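PDB 3WKY: prophenoloxidase b from Marsupenaeus japonicus, which probably oxidises monophenols and o-diphenols at a type 3 dicopper centre, once activated from its hemolymph proenzyme form. Local coordinates for residues A[62-65]-A[66-69]; A[89-92]-A[93-97]; A[202-206]-A[207-211]; A[567-570]-A[571-575]. One frame throughout, in Å; residues are numbered along the deposited sequence.

Contact 1 (A[62-65]-A[66-69]); sequences SIPE and GIPF
Ile67 reaches back over the turn to Ile63 and Pro64 because its CG1 sits between the backbone N and the carbonyl carbon (chi1 62°) and its chain then runs on extended (chi2 174°), putting CD1 at the far end of a straight arm. Ile63 meets it with its short branch: CG2 stands anti to the backbone N and comes to 4.0 Å from Ile67 CD1, the two side chains crossing at about a right angle. The same methyl, Ile67 CD1, also lies 4.1 Å from Pro64 CG, at the outer corner of the proline ring. Nearer the backbone, Ile67 CG1 passes 3.6 Å from Pro64 O.

What folds the chain back is the pair Glu65-Gly66. Their backbone angles are close to those of the central residues of a type II turn, with Gly66 at phi 94°, a region readily taken by glycine. The turn is open, since Pro64 O and Ile67 N are 4.2 Å apart and share no hydrogen bond. Both arms belong to the loop between helices 51-54 and 74-89 in the all-alpha domain of the hemocyanin family. Asn108 joins the arms from outside, its ND2 donating to Pro64 O and Ile67 O alike. Inward, Ile63 packs on His76 and Ala79 of helix 74-89 and on Val111 of helix 109-122, making it the buried member of the apolar group. Glu65 CB leads away from the turn; one of the residue's deposited conformers forms a long, weak ion pair with Lys153 of a second subunit.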
# COMPACT_ATOMS: atom_id res chain seq x y z
N SER A 62 -6.50 -9.48 44.89
CA SER A 62 -7.20 -8.87 43.75
C SER A 62 -7.03 -9.64 42.43
O SER A 62 -7.79 -9.43 41.49
CB SER A 62 -6.76 -7.42 43.55
OG SER A 62 -5.44 -7.35 43.05
N ILE A 63 -6.03 -10.51 42.35
CA ILE A 63 -5.83 -11.29 41.13
C ILE A 63 -6.66 -12.57 41.21
O ILE A 63 -6.47 -13.39 42.10
CB ILE A 63 -4.35 -11.65 40.90
CG1 ILE A 63 -3.46 -10.42 41.08
CG2 ILE A 63 -4.16 -12.29 39.52
CD1 ILE A 63 -3.81 -9.24 40.21
N PRO A 64 -7.60 -12.74 40.27
CA PRO A 64 -8.49 -13.90 40.29
C PRO A 64 -7.76 -15.21 40.01
O PRO A 64 -6.76 -15.23 39.29
CB PRO A 64 -9.48 -13.61 39.16
CG PRO A 64 -8.75 -12.67 38.24
CD PRO A 64 -7.89 -11.83 39.14
N GLU A 65 -8.26 -16.31 40.58
CA GLU A 65 -7.76 -17.64 40.27
C GLU A 65 -8.04 -17.96 38.81
O GLU A 65 -8.97 -17.41 38.22
CB GLU A 65 -8.46 -18.69 41.17
CG GLU A 65 -7.99 -20.13 40.96
CD GLU A 65 -9.12 -21.09 40.63
OE1 GLU A 65 -10.21 -20.96 41.24
OE2 GLU A 65 -8.93 -21.98 39.77
N GLY A 66 -7.25 -18.85 38.22
CA GLY A 66 -7.53 -19.32 36.87
C GLY A 66 -6.84 -18.60 35.72
O GLY A 66 -7.19 -18.82 34.56
N ILE A 67 -5.89 -17.73 36.05
CA ILE A 67 -5.08 -17.07 35.03
C ILE A 67 -3.62 -17.12 35.48
O ILE A 67 -3.35 -17.33 36.67
CB ILE A 67 -5.49 -15.59 34.79
CG1 ILE A 67 -5.29 -14.75 36.06
CG2 ILE A 67 -6.94 -15.49 34.27
CD1 ILE A 67 -5.53 -13.26 35.85
N PRO A 68 -2.68 -16.95 34.53
CA PRO A 68 -1.27 -16.94 34.93
C PRO A 68 -0.88 -15.69 35.72
O PRO A 68 -1.65 -14.73 35.77
CB PRO A 68 -0.53 -16.94 33.58
CG PRO A 68 -1.52 -17.47 32.59
CD PRO A 68 -2.85 -16.96 33.07
N PHE A 69 0.31 -15.72 36.33
CA PHE A 69 0.94 -14.51 36.83
C PHE A 69 1.57 -13.78 35.65
O PHE A 69 2.51 -14.29 35.01
CB PHE A 69 2.03 -14.87 37.86
CG PHE A 69 3.00 -13.75 38.16
CD1 PHE A 69 2.56 -12.49 38.51
CD2 PHE A 69 4.38 -13.99 38.14
CE1 PHE A 69 3.46 -11.47 38.79
CE2 PHE A 69 5.29 -12.98 38.44
CZ PHE A 69 4.83 -11.72 38.76

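Contact 2 (A[89-92]-A[93-97]); sequences EAKS and LNVLK
Ser92 takes two backbone N-H groups from the first turn of the helix that follows it. Its carbonyl O accepts from Leu96 N at 2.8 Å, the first backbone bond of the helix. Its hydroxyl OG accepts from Val95 N at 3.2 Å, longer but well aligned, with an N-H...O angle of 167°. That second bond depends on chi1 of 71°, which holds OG between the backbone N and the carbonyl carbon, close enough to meet Val95 N.

Ser92 is thus the N-cap of helix 93-103, in the all-alpha domain of the hemocyanin family, and its hydroxyl satisfies an N-H that has no preceding helical carbonyl to meet. One residue on, the regular pattern takes over, with Lys97 N bonded to Leu93 O at 2.9 Å. Lys97 also curls its amino group back for a weak bond from NZ to Asn94 O.

Packing surrounds the cap. Val95 CG2 lies against Ser92 OG at 3.4 Å and also receives the aliphatic chain of Lys91, whose CG is 3.9 Å from Val95 CG2 in one of two deposited conformers. The other branch faces Ala90, with Val95 CG1 4.1 Å from Ala90 CB. The Ala90 methyl points into the helix start and touches Leu96 CB at 4.0 Å as well. Leu96 continues inward onto Leu11 of helix 9-12, while Leu93 turns away toward Arg123 and Leu126, and the guanidinium of Arg123 bonds Ala90 O.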
# COMPACT_ATOMS: atom_id res chain seq x y z
N GLU A 89 8.25 -10.50 55.88
CA GLU A 89 8.24 -9.81 57.18
C GLU A 89 7.76 -10.70 58.33
O GLU A 89 7.71 -10.26 59.48
CB GLU A 89 7.41 -8.53 57.10
CG GLU A 89 8.03 -7.45 56.21
CD GLU A 89 7.17 -6.19 56.12
OE1 GLU A 89 6.04 -6.19 56.65
OE2 GLU A 89 7.63 -5.20 55.51
N ALA A 90 7.43 -11.96 58.04
CA ALA A 90 7.02 -12.91 59.08
C ALA A 90 8.13 -13.05 60.13
O ALA A 90 9.31 -13.16 59.79
CB ALA A 90 6.70 -14.25 58.47
N LYS A 91 7.74 -13.08 61.41
CA LYS A 91 8.73 -13.10 62.47
C LYS A 91 9.57 -14.37 62.51
O LYS A 91 10.69 -14.36 63.04
CB LYS A 91 8.09 -12.81 63.83
CG LYS A 91 7.02 -13.79 64.25
CD LYS A 91 6.32 -13.28 65.49
CE LYS A 91 5.72 -14.40 66.31
NZ LYS A 91 5.10 -13.88 67.56
N SER A 92 9.07 -15.46 61.92
CA SER A 92 9.84 -16.70 61.87
C SER A 92 9.42 -17.58 60.71
O SER A 92 8.37 -17.36 60.11
CB SER A 92 9.67 -17.49 63.17
OG SER A 92 8.36 -18.02 63.27
N LEU A 93 10.23 -18.60 60.41
CA LEU A 93 9.88 -19.55 59.36
C LEU A 93 8.64 -20.38 59.70
O LEU A 93 7.87 -20.75 58.81
CB LEU A 93 11.07 -20.45 59.03
CG LEU A 93 12.27 -19.70 58.46
CD1 LEU A 93 13.40 -20.66 58.12
CD2 LEU A 93 11.85 -18.89 57.22
N ASN A 94 8.42 -20.66 60.99
CA ASN A 94 7.20 -21.34 61.41
C ASN A 94 5.97 -20.49 61.12
O ASN A 94 4.96 -20.98 60.61
CB ASN A 94 7.26 -21.71 62.90
CG ASN A 94 8.14 -22.93 63.16
OD1 ASN A 94 8.06 -23.93 62.44
ND2 ASN A 94 8.99 -22.85 64.18
N VAL A 95 6.05 -19.21 61.46
CA VAL A 95 4.97 -18.28 61.17
C VAL A 95 4.77 -18.10 59.65
O VAL A 95 3.64 -18.02 59.16
CB VAL A 95 5.21 -16.92 61.85
CG1 VAL A 95 4.24 -15.88 61.33
CG2 VAL A 95 5.09 -17.06 63.36
N LEU A 96 5.88 -18.04 58.91
CA LEU A 96 5.79 -17.97 57.45
C LEU A 96 5.02 -19.17 56.91
O LEU A 96 4.09 -19.01 56.11
CB LEU A 96 7.19 -17.91 56.82
CG LEU A 96 7.32 -18.17 55.32
CD1 LEU A 96 6.43 -17.24 54.54
CD2 LEU A 96 8.77 -18.03 54.87
N LYS A 97 5.39 -20.36 57.36
CA LYS A 97 4.72 -21.59 56.98
C LYS A 97 3.21 -21.54 57.28
O LYS A 97 2.39 -21.98 56.46
CB LYS A 97 5.37 -22.77 57.70
CG LYS A 97 4.70 -24.12 57.49
CD LYS A 97 5.32 -25.19 58.39
CE LYS A 97 4.65 -25.28 59.76
NZ LYS A 97 4.84 -24.07 60.62

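Contact 3 (A[202-206]-A[207-211]); sequences WHLSN and PYYIE. With CUO (Cu2-o2 cluster), chain J.
Pro207 closes over the last turn of helix 193-205 by van der Waals contact: His203 O lies 3.1 Å from Pro207 CA, and Leu204 O is 3.6 Å from Pro207 CD. Being a proline, it brings no N-H for the carbonyl of His203, consistent with the helix ending at Ser205. Tyr209 completes the packing, in the one of its two conformers described. With its CG between the backbone N and the carbonyl carbon (chi1 41°), the ring folds back so that Pro207 CB sits 3.3 Å above one face of the Tyr209 ring, toward its rim. The tip atom Tyr209 OH then reaches Leu204 CD2 at 3.7 Å.

Backbone hydrogen bonds frame the bend. Asn206 N still bonds Trp202 O at 2.8 Å, a final helical link, and Ile210 N bonds Pro207 O at 3.0 Å to close a type I turn.

Metal binding falls to His203, whose NE2 is 2.3 Å from copper CU1 of the dicopper-oxygen cluster. His199 and His226 supply the other two protein ligands of that copper, the three-histidine set of a type 3 copper site. Trp202 backs the ligand, its CE3 lying 3.5 Å above the centre of the His203 ring, and the His199 ring meets His203 edge-to-face. Asn206 ND2, over the Trp202 ring, bonds Cys619 O.

Around the corner, Trp202 rests on helix 218-239, Leu204 and Pro207 on helix 109-122, where His118 ND1 bonds Leu204 O, and Tyr209 on helix 74-89, where Ser77 shares a hydrogen bond with Tyr208 OH, itself also bonded to Ala71 O.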
# COMPACT_ATOMS: atom_id res chain seq x y z
N TRP A 202 15.60 -15.08 37.44
CA TRP A 202 16.23 -13.77 37.31
C TRP A 202 15.26 -12.67 37.70
O TRP A 202 15.60 -11.74 38.43
CB TRP A 202 16.81 -13.53 35.90
CG TRP A 202 17.67 -12.30 35.92
CD1 TRP A 202 19.03 -12.25 36.15
CD2 TRP A 202 17.22 -10.95 35.81
NE1 TRP A 202 19.45 -10.93 36.16
CE2 TRP A 202 18.35 -10.12 35.96
CE3 TRP A 202 15.97 -10.35 35.60
CZ2 TRP A 202 18.27 -8.72 35.90
CZ3 TRP A 202 15.89 -8.97 35.54
CH2 TRP A 202 17.03 -8.17 35.69
N HIS A 203 14.03 -12.75 37.19
CA HIS A 203 13.09 -11.69 37.43
C HIS A 203 12.51 -11.69 38.83
O HIS A 203 11.98 -10.68 39.28
CB HIS A 203 11.98 -11.70 36.39
CG HIS A 203 12.41 -11.10 35.09
ND1 HIS A 203 12.50 -9.73 34.91
CD2 HIS A 203 12.81 -11.67 33.94
CE1 HIS A 203 12.92 -9.49 33.68
NE2 HIS A 203 13.12 -10.65 33.08
N LEU A 204 12.59 -12.83 39.51
CA LEU A 204 12.10 -12.88 40.88
C LEU A 204 13.21 -12.57 41.87
O LEU A 204 12.94 -12.17 43.01
CB LEU A 204 11.40 -14.22 41.15
CG LEU A 204 10.03 -14.29 40.44
CD1 LEU A 204 9.42 -15.68 40.56
CD2 LEU A 204 9.07 -13.24 40.99
N SER A 205 14.46 -12.71 41.43
CA SER A 205 15.60 -12.25 42.21
C SER A 205 15.79 -10.75 42.04
O SER A 205 16.18 -10.05 42.97
CB SER A 205 16.87 -12.98 41.76
OG SER A 205 17.98 -12.61 42.56
N ASN A 206 15.51 -10.26 40.83
CA ASN A 206 15.71 -8.84 40.52
C ASN A 206 14.46 -8.17 39.95
O ASN A 206 14.52 -7.60 38.86
CB ASN A 206 16.84 -8.70 39.51
CG ASN A 206 18.15 -9.17 40.08
OD1 ASN A 206 18.71 -8.53 40.96
ND2 ASN A 206 18.63 -10.32 39.61
N PRO A 207 13.35 -8.21 40.69
CA PRO A 207 12.11 -7.67 40.10
C PRO A 207 12.18 -6.16 39.95
O PRO A 207 12.74 -5.46 40.80
CB PRO A 207 11.04 -8.06 41.12
CG PRO A 207 11.78 -8.17 42.44
CD PRO A 207 13.14 -8.68 42.08
N TYR A 208 11.60 -5.66 38.87
CA TYR A 208 11.64 -4.24 38.59
C TYR A 208 10.84 -3.45 39.63
O TYR A 208 10.99 -2.22 39.73
CB TYR A 208 11.14 -3.98 37.18
CG TYR A 208 9.71 -4.44 36.93
CD1 TYR A 208 8.64 -3.62 37.24
CD2 TYR A 208 9.45 -5.68 36.35
CE1 TYR A 208 7.34 -4.02 37.00
CE2 TYR A 208 8.14 -6.10 36.11
CZ TYR A 208 7.10 -5.26 36.44
OH TYR A 208 5.79 -5.65 36.21
N TYR A 209 10.02 -4.16 40.40
CA TYR A 209 9.20 -3.48 41.41
C TYR A 209 9.87 -3.47 42.79
O TYR A 209 9.28 -3.00 43.77
CB TYR A 209 7.79 -4.09 41.46
CG TYR A 209 7.78 -5.60 41.35
CD1 TYR A 209 7.83 -6.24 40.11
CD2 TYR A 209 7.73 -6.39 42.49
CE1 TYR A 209 7.82 -7.63 40.02
CE2 TYR A 209 7.72 -7.76 42.41
CZ TYR A 209 7.76 -8.38 41.18
OH TYR A 209 7.76 -9.75 41.12
N ILE A 210 11.10 -3.97 42.86
CA ILE A 210 11.83 -3.99 44.13
C ILE A 210 11.93 -2.58 44.72
O ILE A 210 12.01 -1.59 43.99
CB ILE A 210 13.25 -4.60 43.96
CG1 ILE A 210 13.81 -5.07 45.31
CG2 ILE A 210 14.21 -3.61 43.29
CD1 ILE A 210 13.26 -6.42 45.75
N GLU A 211 11.91 -2.47 46.05
CA GLU A 211 12.14 -1.18 46.68
C GLU A 211 13.50 -0.65 46.24
O GLU A 211 14.51 -1.35 46.39
CB GLU A 211 12.09 -1.30 48.21
CG GLU A 211 10.96 -0.51 48.86
CD GLU A 211 11.24 0.99 48.90
OE1 GLU A 211 12.31 1.39 49.39
OE2 GLU A 211 10.37 1.76 48.44
CU1 CUO J . 13.68 -10.92 30.88
CU2 CUO J . 11.84 -8.92 28.52
O1 CUO J . 12.47 -9.43 30.33
O2 CUO J . 11.80 -10.79 29.65

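Contact 4 (A[567-570]-A[571-575]); sequences FAFS and GCSWP
Phe569 and Ser573 face each other across a reversal of the chain at Gly571, whose positive phi of 68° suits glycine and brings their CA atoms to 6.5 Å. The bend lies in the long loop between strands 541-548 and 588-598 of the ig-like domain of the hemocyanin family, and no hydrogen bond joins its two arms directly.

Side-chain contact between the arms is small. The CB atoms of both residues point inward, and Ser573 OG comes to 3.5 Å from Phe569 CB. The Phe569 ring then leads away toward Arg576, and an N-acetylglucosamine lies close to it.

Ser573 OG is turned anti to its own backbone N, which swings the hydroxyl forward along the chain. There it donates to Trp574 O at 2.9 Å, approaching from 38° out of the carbonyl plane. Ser573 OG in turn accepts from Ser556 N, and the two bonds fix the hydroxyl's rotation. Ser556 serves the other arm as well, its hydroxyl bonded to Ser570 O; Ser556 thereby links the two sides that do not bond to each other.

Beyond the bend, Cys572 points away from it and forms a disulfide with Cys619, packing beside His201 of helix 193-205. Trp574 points away from the bend as well and packs on Leu195 of the same helix, while Arg232 of helix 218-239 makes a cation-pi contact with the indole and Leu578 O takes the indole N-H. One face of that indole carries the next residue: Pro575 CD sits 3.4 Å above the plane of Trp574, displaced toward the ring's rim.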
# COMPACT_ATOMS: atom_id res chain seq x y z
N PHE A 567 18.31 -31.25 36.84
CA PHE A 567 18.53 -29.88 37.27
C PHE A 567 19.84 -29.74 38.03
O PHE A 567 19.86 -29.74 39.26
CB PHE A 567 17.35 -29.44 38.14
CG PHE A 567 16.02 -29.80 37.54
CD1 PHE A 567 15.52 -29.10 36.46
CD2 PHE A 567 15.27 -30.86 38.05
CE1 PHE A 567 14.30 -29.43 35.90
CE2 PHE A 567 14.05 -31.20 37.49
CZ PHE A 567 13.56 -30.48 36.41
N ALA A 568 20.93 -29.63 37.29
CA ALA A 568 22.27 -29.63 37.87
C ALA A 568 22.48 -28.51 38.88
O ALA A 568 22.87 -28.76 40.02
CB ALA A 568 23.32 -29.54 36.76
N PHE A 569 22.22 -27.28 38.46
CA PHE A 569 22.44 -26.13 39.34
C PHE A 569 21.11 -25.55 39.80
O PHE A 569 20.13 -25.51 39.05
CB PHE A 569 23.32 -25.09 38.65
CG PHE A 569 24.77 -25.49 38.58
CD1 PHE A 569 25.18 -26.53 37.76
CD2 PHE A 569 25.72 -24.83 39.35
CE1 PHE A 569 26.52 -26.92 37.70
CE2 PHE A 569 27.06 -25.21 39.30
CZ PHE A 569 27.45 -26.25 38.47
N SER A 570 21.07 -25.13 41.06
CA SER A 570 19.83 -24.70 41.69
C SER A 570 19.80 -23.19 41.84
O SER A 570 20.80 -22.51 41.60
CB SER A 570 19.69 -25.37 43.06
OG SER A 570 20.71 -24.93 43.94
N GLY A 571 18.65 -22.67 42.24
CA GLY A 571 18.49 -21.23 42.40
C GLY A 571 18.55 -20.53 41.06
O GLY A 571 18.00 -21.04 40.08
N CYS A 572 19.22 -19.39 41.02
CA CYS A 572 19.35 -18.59 39.80
C CYS A 572 20.70 -18.87 39.13
O CYS A 572 21.75 -18.51 39.65
CB CYS A 572 19.22 -17.11 40.15
SG CYS A 572 19.01 -16.00 38.72
N SER A 573 20.66 -19.53 37.97
CA SER A 573 21.89 -19.97 37.31
C SER A 573 21.72 -20.02 35.80
O SER A 573 20.69 -20.52 35.32
CB SER A 573 22.26 -21.38 37.80
OG SER A 573 23.46 -21.86 37.19
N TRP A 574 22.71 -19.55 35.04
CA TRP A 574 22.71 -19.87 33.61
C TRP A 574 22.68 -21.40 33.53
O TRP A 574 23.36 -22.05 34.32
CB TRP A 574 23.94 -19.32 32.89
CG TRP A 574 23.85 -19.58 31.42
CD1 TRP A 574 24.47 -20.58 30.71
CD2 TRP A 574 23.04 -18.87 30.47
NE1 TRP A 574 24.11 -20.52 29.39
CE2 TRP A 574 23.23 -19.48 29.21
CE3 TRP A 574 22.18 -17.77 30.57
CZ2 TRP A 574 22.59 -19.02 28.05
CZ3 TRP A 574 21.54 -17.32 29.41
CH2 TRP A 574 21.75 -17.94 28.18
N PRO A 575 21.89 -21.99 32.61
CA PRO A 575 21.84 -23.46 32.59
C PRO A 575 23.19 -24.09 32.25
O PRO A 575 23.78 -23.76 31.22
CB PRO A 575 20.84 -23.76 31.48
CG PRO A 575 19.97 -22.55 31.42
CD PRO A 575 20.90 -21.39 31.70

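In the fold
All four contacts are local bends met in series along the chain; none nests in or crosses another. Contact 1 turns the loop that leads into helix 74-89, and contact 2 follows that helix, starting helix 93-103 about 17 Å away between nearest atoms. Contact 3 ends the copper-binding helix 193-205 and touches contact 1 through Phe69 CZ and Tyr209 OH, 4.2 Å apart, so the all-alpha and copper-containing domains meet there. Contact 4, far later in the ig-like domain, returns to the same helix: Cys572 SG packs 3.8 Å from Trp202 N. Contact 2 touches none of the others, its nearest neighbour being contact 3 at about 9 Å between nearest atoms.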